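Malate dehydrogenase (Pyrococcus horikoshii, PDB 1V9N) catalyses the NAD-dependent interconversion of (S)-malate and oxaloacetate as a homodimeric member of the LDH2/MDH2 oxidoreductase family. Local coordinates at residues 291-294 / 295-299; 20-23 / 24-28; 302-305 / 306-310. All blocks are in the same frame, centred on the assembly; numbering follows the deposited sequence.

Interaction 1 (291-294 / 295-299)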
loop_
_atom_site.group_PDB
_atom_site.type_symbol
_atom_site.label_atom_id
_atom_site.label_comp_id
_atom_site.label_asym_id
_atom_site.label_seq_id
_atom_site.Cartn_x
_atom_site.Cartn_y
_atom_site.Cartn_z
ATOM N N ILE A 291 1.946 13.436 -17.582
ATOM C CA ILE A 291 1.143 13.374 -18.801
ATOM C C ILE A 291 0.036 14.412 -18.700
ATOM O O ILE A 291 -0.251 14.910 -17.614
ATOM C CB ILE A 291 0.503 11.975 -19.003
ATOM C CG1 ILE A 291 -0.460 11.666 -17.853
ATOM C CG2 ILE A 291 1.597 10.908 -19.091
ATOM C CD1 ILE A 291 -1.331 10.448 -18.104
ATOM N N PRO A 292 -0.594 14.770 -19.833
ATOM C CA PRO A 292 -1.662 15.768 -19.737
ATOM C C PRO A 292 -2.740 15.300 -18.766
ATOM O O PRO A 292 -3.181 14.148 -18.823
ATOM C CB PRO A 292 -2.163 15.874 -21.174
ATOM C CG PRO A 292 -0.904 15.633 -21.978
ATOM C CD PRO A 292 -0.281 14.459 -21.242
ATOM N N LEU A 293 -3.159 16.190 -17.871
ATOM C CA LEU A 293 -4.176 15.843 -16.889
ATOM C C LEU A 293 -5.467 15.364 -17.551
ATOM O O LEU A 293 -6.084 14.396 -17.102
ATOM C CB LEU A 293 -4.469 17.045 -15.980
ATOM C CG LEU A 293 -5.595 16.826 -14.962
ATOM C CD1 LEU A 293 -5.278 15.610 -14.104
ATOM C CD2 LEU A 293 -5.768 18.059 -14.097
ATOM N N GLU A 294 -5.882 16.032 -18.624
ATOM C CA GLU A 294 -7.109 15.621 -19.292
ATOM C C GLU A 294 -6.991 14.206 -19.852
ATOM O O GLU A 294 -7.976 13.475 -19.892
ATOM C CB GLU A 294 -7.493 16.615 -20.393
ATOM C CG GLU A 294 -8.035 17.950 -19.855
ATOM C CD GLU A 294 -9.223 17.781 -18.906
ATOM O OE1 GLU A 294 -10.231 17.157 -19.308
ATOM O OE2 GLU A 294 -9.155 18.279 -17.757
ATOM N N GLU A 295 -5.791 13.818 -20.281
ATOM C CA GLU A 295 -5.570 12.462 -20.797
ATOM C C GLU A 295 -5.656 11.491 -19.629
ATOM O O GLU A 295 -6.251 10.420 -19.731
ATOM C CB GLU A 295 -4.190 12.338 -21.450
ATOM C CG GLU A 295 -4.123 12.826 -22.882
ATOM C CD GLU A 295 -2.738 12.668 -23.478
ATOM O OE1 GLU A 295 -2.174 11.552 -23.379
ATOM O OE2 GLU A 295 -2.218 13.655 -24.045
ATOM N N PHE A 296 -5.037 11.872 -18.519
ATOM C CA PHE A 296 -5.064 11.056 -17.316
ATOM C C PHE A 296 -6.521 10.797 -16.919
ATOM O O PHE A 296 -6.921 9.656 -16.698
ATOM C CB PHE A 296 -4.355 11.785 -16.166
ATOM C CG PHE A 296 -4.336 11.008 -14.876
ATOM C CD1 PHE A 296 -3.269 10.174 -14.569
ATOM C CD2 PHE A 296 -5.400 11.091 -13.982
ATOM C CE1 PHE A 296 -3.256 9.428 -13.388
ATOM C CE2 PHE A 296 -5.400 10.351 -12.799
ATOM C CZ PHE A 296 -4.324 9.516 -12.502
ATOM N N LYS A 297 -7.310 11.866 -16.830
ATOM C CA LYS A 297 -8.713 11.742 -16.433
ATOM C C LYS A 297 -9.501 10.851 -17.377
ATOM O O LYS A 297 -10.301 10.024 -16.938
ATOM C CB LYS A 297 -9.379 13.116 -16.360
ATOM C CG LYS A 297 -8.839 14.023 -15.270
ATOM C CD LYS A 297 -9.617 15.328 -15.258
ATOM C CE LYS A 297 -9.111 16.280 -14.190
ATOM N NZ LYS A 297 -9.850 17.576 -14.233
ATOM N N GLU A 298 -9.277 11.019 -18.674
ATOM C CA GLU A 298 -9.973 10.199 -19.652
ATOM C C GLU A 298 -9.634 8.727 -19.425
ATOM O O GLU A 298 -10.521 7.893 -19.287
ATOM C CB GLU A 298 -9.567 10.604 -21.070
ATOM C CG GLU A 298 -10.417 9.980 -22.156
ATOM C CD GLU A 298 -11.876 10.380 -22.048
ATOM O OE1 GLU A 298 -12.167 11.596 -22.069
ATOM O OE2 GLU A 298 -12.733 9.477 -21.943
ATOM N N LYS A 299 -8.345 8.413 -19.366
ATOM C CA LYS A 299 -7.924 7.034 -19.176
ATOM C C LYS A 299 -8.382 6.371 -17.880
ATOM O O LYS A 299 -8.827 5.219 -17.898
ATOM C CB LYS A 299 -6.403 6.930 -19.305
ATOM C CG LYS A 299 -5.896 7.221 -20.709
ATOM C CD LYS A 299 -6.558 6.303 -21.726
ATOM C CE LYS A 299 -6.023 6.550 -23.125
ATOM N NZ LYS A 299 -6.656 5.622 -24.109
#
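P292 O receives F296 N at 3.0 Å, a nearly straight bond (N-H...O 163°) with the donor in the carbonyl plane; P292 is thus the N-cap of helix 293-308. E295 N adds a weak bond to the same oxygen. One residue on, K297 N reaches L293 O at 2.8 Å, and E298 N reaches E294 O at 3.0 Å. The amide of L293, at the start of the first turn, is taken by the carboxylate of E288.

Among the side chains, E294 is bent at its second torsion (chi2 -55°), which turns the carboxylate towards K297 on the next turn and brings OE2 to 3.7 Å from K297 NZ, a long salt bridge. The K297 chain stays extended, and its methylene CE lies across the L293 isobutyl group, 3.6 Å from CG, before the ammonium passes on to E294. E298 turns elsewhere, to a salt bridge with K177. On another side of the turn, E295 runs alongside the P292 ring, OE2 standing 3.1 Å from CG. I291 CD1 meets F296 CB at 3.8 Å and also sits at the edge of the phenyl ring, near its plane; I258 of the second subunit packs on both residues.

The first turn therefore has two characters, apolar where I291 and F296 face the dimer partner and charged where E294 and E295 lie. Acidic groups so close to the amino end of a helix would be expected to interact favourably with its dipole, in addition to whatever the long salt bridge to K297 contributes at E294.

Interaction 2 (20-23 / 24-28)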
loop_
_atom_site.group_PDB
_atom_site.type_symbol
_atom_site.label_atom_id
_atom_site.label_comp_id
_atom_site.label_asym_id
_atom_site.label_seq_id
_atom_site.Cartn_x
_atom_site.Cartn_y
_atom_site.Cartn_z
ATOM N N PHE A 20 -21.830 21.307 11.472
ATOM C CA PHE A 20 -20.596 22.043 11.236
ATOM C C PHE A 20 -20.436 23.231 12.180
ATOM O O PHE A 20 -19.401 23.374 12.830
ATOM C CB PHE A 20 -20.552 22.554 9.794
ATOM C CG PHE A 20 -19.285 23.278 9.447
ATOM C CD1 PHE A 20 -18.201 22.592 8.905
ATOM C CD2 PHE A 20 -19.163 24.644 9.677
ATOM C CE1 PHE A 20 -17.018 23.258 8.597
ATOM C CE2 PHE A 20 -17.981 25.317 9.373
ATOM C CZ PHE A 20 -16.907 24.619 8.832
ATOM N N SER A 21 -21.452 24.092 12.233
ATOM C CA SER A 21 -21.403 25.280 13.085
ATOM C C SER A 21 -21.296 24.899 14.559
ATOM O O SER A 21 -20.676 25.602 15.347
ATOM C CB SER A 21 -22.646 26.149 12.862
ATOM O OG SER A 21 -23.822 25.450 13.227
ATOM N N PHE A 22 -21.907 23.781 14.924
ATOM C CA PHE A 22 -21.848 23.310 16.297
ATOM C C PHE A 22 -20.392 23.041 16.672
ATOM O O PHE A 22 -19.876 23.604 17.641
ATOM C CB PHE A 22 -22.660 22.026 16.453
ATOM C CG PHE A 22 -22.409 21.313 17.749
ATOM C CD1 PHE A 22 -22.809 21.874 18.956
ATOM C CD2 PHE A 22 -21.729 20.100 17.766
ATOM C CE1 PHE A 22 -22.532 21.239 20.159
ATOM C CE2 PHE A 22 -21.447 19.455 18.969
ATOM C CZ PHE A 22 -21.848 20.027 20.165
ATOM N N ILE A 23 -19.734 22.183 15.892
ATOM C CA ILE A 23 -18.337 21.836 16.136
ATOM C C ILE A 23 -17.483 23.089 16.269
ATOM O O ILE A 23 -16.658 23.190 17.176
ATOM C CB ILE A 23 -17.764 20.955 14.990
ATOM C CG1 ILE A 23 -18.515 19.626 14.935
ATOM C CG2 ILE A 23 -16.272 20.697 15.210
ATOM C CD1 ILE A 23 -18.190 18.791 13.706
ATOM N N VAL A 24 -17.685 24.039 15.361
ATOM C CA VAL A 24 -16.929 25.287 15.377
ATOM C C VAL A 24 -17.190 26.094 16.653
ATOM O O VAL A 24 -16.277 26.734 17.184
ATOM C CB VAL A 24 -17.256 26.154 14.131
ATOM C CG1 VAL A 24 -16.598 27.521 14.251
ATOM C CG2 VAL A 24 -16.754 25.452 12.867
ATOM N N ARG A 25 -18.430 26.064 17.143
ATOM C CA ARG A 25 -18.782 26.785 18.368
ATOM C C ARG A 25 -18.000 26.226 19.549
ATOM O O ARG A 25 -17.372 26.967 20.304
ATOM C CB ARG A 25 -20.276 26.651 18.689
ATOM C CG ARG A 25 -21.192 27.606 17.960
ATOM C CD ARG A 25 -22.502 27.768 18.727
ATOM N NE ARG A 25 -23.306 26.550 18.760
ATOM C CZ ARG A 25 -23.908 26.028 17.695
ATOM N NH1 ARG A 25 -23.796 26.618 16.513
ATOM N NH2 ARG A 25 -24.631 24.921 17.813
ATOM N N VAL A 26 -18.061 24.910 19.705
ATOM C CA VAL A 26 -17.374 24.228 20.792
ATOM C C VAL A 26 -15.869 24.486 20.767
ATOM O O VAL A 26 -15.279 24.882 21.775
ATOM C CB VAL A 26 -17.613 22.703 20.723
ATOM C CG1 VAL A 26 -16.798 21.993 21.799
ATOM C CG2 VAL A 26 -19.090 22.398 20.888
ATOM N N LEU A 27 -15.254 24.272 19.608
ATOM C CA LEU A 27 -13.814 24.451 19.467
ATOM C C LEU A 27 -13.331 25.875 19.710
ATOM O O LEU A 27 -12.321 26.073 20.385
ATOM C CB LEU A 27 -13.355 23.959 18.089
ATOM C CG LEU A 27 -13.569 22.459 17.838
ATOM C CD1 LEU A 27 -13.104 22.108 16.435
ATOM C CD2 LEU A 27 -12.795 21.630 18.872
ATOM N N THR A 28 -14.033 26.867 19.168
ATOM C CA THR A 28 -13.615 28.248 19.373
ATOM C C THR A 28 -13.818 28.661 20.830
ATOM O O THR A 28 -13.054 29.458 21.359
ATOM C CB THR A 28 -14.364 29.229 18.434
ATOM O OG1 THR A 28 -15.781 29.037 18.543
ATOM C CG2 THR A 28 -13.923 29.002 16.994
HETATM O O HOH W 1 -25.650 24.436 15.280
#
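From F20 to L27 the chain runs as regular helix, V24 N bonding to F20 O at 3.1 Å and V26 N and L27 N to F22 O and I23 O. R25 N goes mainly to S21 O, with a weak second bond to F22 O. R25 is bent at chi3 (-67°), and the bend folds its guanidinium back over the preceding turn. One face of that group lies on F22 CA, while NH2 comes to the edge of the F22 ring, 3.7 Å from CD1, with the two planes 65° apart. NH1 makes a weak bond to S21 OG; a water donates to this hydroxyl at 2.9 Å and accepts from R25 NH2 at 2.8 Å. Both polar ends have partners beyond, S21 OG on R18 O and R25 NH2 on E358 O near the C-terminus. Helix 16-29 is amphipathic, and its apolar side beds against helices 34-49, 60-69 and 342-355. There V26 CG2 makes a CH-pi contact over a face of the F22 ring, 25° off the normal. I23 and L27 lie side by side, CG2 to CD1 3.7 Å, both reaching helices 34-49 and 60-69. F20 CE2 touches V24 CG2 at the same 3.7 Å, and A41 of helix 34-49 packs on F20.

Interaction 3 (302-305 / 306-310)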
loop_
_atom_site.group_PDB
_atom_site.type_symbol
_atom_site.label_atom_id
_atom_site.label_comp_id
_atom_site.label_asym_id
_atom_site.label_seq_id
_atom_site.Cartn_x
_atom_site.Cartn_y
_atom_site.Cartn_z
ATOM N N GLN A 302 -12.084 5.687 -17.974
ATOM C CA GLN A 302 -12.386 4.584 -18.880
ATOM C C GLN A 302 -12.112 3.265 -18.164
ATOM O O GLN A 302 -12.833 2.278 -18.350
ATOM C CB GLN A 302 -11.543 4.683 -20.154
ATOM C CG GLN A 302 -11.749 5.985 -20.922
ATOM C CD GLN A 302 -11.282 5.911 -22.368
ATOM O OE1 GLN A 302 -10.211 5.381 -22.665
ATOM N NE2 GLN A 302 -12.086 6.459 -23.274
HETATM N N MSE A 303 -11.062 3.248 -17.344
HETATM C CA MSE A 303 -10.723 2.049 -16.582
HETATM C C MSE A 303 -11.836 1.773 -15.572
HETATM O O MSE A 303 -12.289 0.642 -15.427
HETATM C CB MSE A 303 -9.399 2.237 -15.838
HETATM C CG MSE A 303 -9.072 1.117 -14.860
HETATM SE SE MSE A 303 -7.430 1.402 -13.845
HETATM C CE MSE A 303 -8.133 2.509 -12.414
ATOM N N ILE A 304 -12.262 2.821 -14.871
ATOM C CA ILE A 304 -13.316 2.694 -13.874
ATOM C C ILE A 304 -14.611 2.186 -14.512
ATOM O O ILE A 304 -15.259 1.282 -13.984
ATOM C CB ILE A 304 -13.587 4.048 -13.181
ATOM C CG1 ILE A 304 -12.346 4.484 -12.388
ATOM C CG2 ILE A 304 -14.804 3.932 -12.262
ATOM C CD1 ILE A 304 -12.417 5.902 -11.869
ATOM N N GLU A 305 -14.981 2.764 -15.648
ATOM C CA GLU A 305 -16.201 2.351 -16.334
ATOM C C GLU A 305 -16.135 0.883 -16.759
ATOM O O GLU A 305 -17.105 0.140 -16.614
ATOM C CB GLU A 305 -16.452 3.239 -17.559
ATOM C CG GLU A 305 -17.762 2.923 -18.266
ATOM C CD GLU A 305 -18.945 2.928 -17.312
ATOM O OE1 GLU A 305 -19.266 4.009 -16.769
ATOM O OE2 GLU A 305 -19.548 1.850 -17.098
ATOM N N GLU A 306 -14.985 0.464 -17.271
ATOM C CA GLU A 306 -14.820 -0.916 -17.701
ATOM C C GLU A 306 -14.815 -1.890 -16.531
ATOM O O GLU A 306 -15.263 -3.028 -16.665
ATOM C CB GLU A 306 -13.541 -1.059 -18.523
ATOM C CG GLU A 306 -13.657 -0.411 -19.891
ATOM C CD GLU A 306 -12.402 -0.560 -20.715
ATOM O OE1 GLU A 306 -11.881 -1.692 -20.790
ATOM O OE2 GLU A 306 -11.944 0.451 -21.292
ATOM N N ILE A 307 -14.317 -1.451 -15.380
ATOM C CA ILE A 307 -14.307 -2.323 -14.209
ATOM C C ILE A 307 -15.740 -2.490 -13.699
ATOM O O ILE A 307 -16.184 -3.603 -13.411
ATOM C CB ILE A 307 -13.447 -1.737 -13.063
ATOM C CG1 ILE A 307 -11.969 -1.718 -13.466
ATOM C CG2 ILE A 307 -13.638 -2.561 -11.791
ATOM C CD1 ILE A 307 -11.053 -1.162 -12.385
ATOM N N LYS A 308 -16.457 -1.378 -13.583
ATOM C CA LYS A 308 -17.831 -1.409 -13.096
ATOM C C LYS A 308 -18.718 -2.225 -14.025
ATOM O O LYS A 308 -19.565 -2.994 -13.570
ATOM C CB LYS A 308 -18.381 0.015 -12.967
ATOM C CG LYS A 308 -17.673 0.852 -11.907
ATOM C CD LYS A 308 -18.150 2.293 -11.892
ATOM C CE LYS A 308 -19.603 2.407 -11.462
ATOM N NZ LYS A 308 -19.845 1.871 -10.092
ATOM N N SER A 309 -18.498 -2.066 -15.327
ATOM C CA SER A 309 -19.280 -2.766 -16.340
ATOM C C SER A 309 -18.891 -4.224 -16.549
ATOM O O SER A 309 -19.490 -4.904 -17.380
ATOM C CB SER A 309 -19.184 -2.025 -17.674
ATOM O OG SER A 309 -19.694 -0.709 -17.558
ATOM N N SER A 310 -17.899 -4.711 -15.808
ATOM C CA SER A 310 -17.477 -6.101 -15.959
ATOM C C SER A 310 -18.531 -7.048 -15.390
ATOM O O SER A 310 -19.358 -6.655 -14.568
ATOM C CB SER A 310 -16.121 -6.341 -15.280
ATOM O OG SER A 310 -16.211 -6.278 -13.869
#
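The last turns of helix 293-308 and the exit from it run from Q302 to S310, and E305 and S309 join across the end. Three regular bonds come first: E306 N to Q302 O, I307 N to M303 O and K308 N to I304 O, the last at 2.9 Å and almost straight (170°). E305 O is then gripped twice, by S309 N and by S309 OG, each 2.9 Å away and approaching from opposite faces of the carbonyl plane. The hydroxyl is placed for this by chi1 of -61°, which sets OG beside its own amide; E305 OE2 also comes within 2.6 Å of OG. I307 O repeats the double grip: S310 OG lies 2.7 Å from I307 O and S310 N also bonds to it, so two successive serines each add a hydroxyl to the backbone bond at these last carbonyls.

The E306 chain is extended beyond CG, which passes 3.2 Å from Q302 O on its way to the second subunit, where OE1 meets K266 NZ in a salt bridge and the Y267 hydroxyl in a hydrogen bond. An alanine here would end the side chain at CB, and K266 of the second subunit would probably lose its carboxylate mate, with Y267 losing a polar partner. Selenomethionine M303 and I307 lie side by side, CG to CD1 3.9 Å, against W264 and Y246 of that subunit respectively; the I307 side chain is about 8 Å from a bound NADPH.

Next round the helix, I304 CG2 rests on K308 CD at 3.7 Å. The K308 chain, bent at its end, carries NZ to I319 O and to E324, the first residue of helix 324-336, while I304 packs on T176, just after strand 170-174, and on I321, in the loop before that helix.

In the fold
Interactions 1 and 3 occupy the two ends of helix 293-308, their centres about 16 Å apart, and both touch the second subunit. At the amino end (291-299) that meeting is apolar; at the carboxyl end (302-310) it adds an intersubunit salt bridge, and serines rather than a proline carbonyl mark the helix terminus. All three are partly buried, but interactions 1 and 3 carry exposed glutamates. Interaction 2, about 39 Å and 41 Å away centre to centre, belongs to helix 16-29 and is touched by no other chain of the assembly. It has more buried residues, aromatic and aliphatic, packed among three helices of its own subunit, with a serine hydroxyl and a water gathered at one arginine.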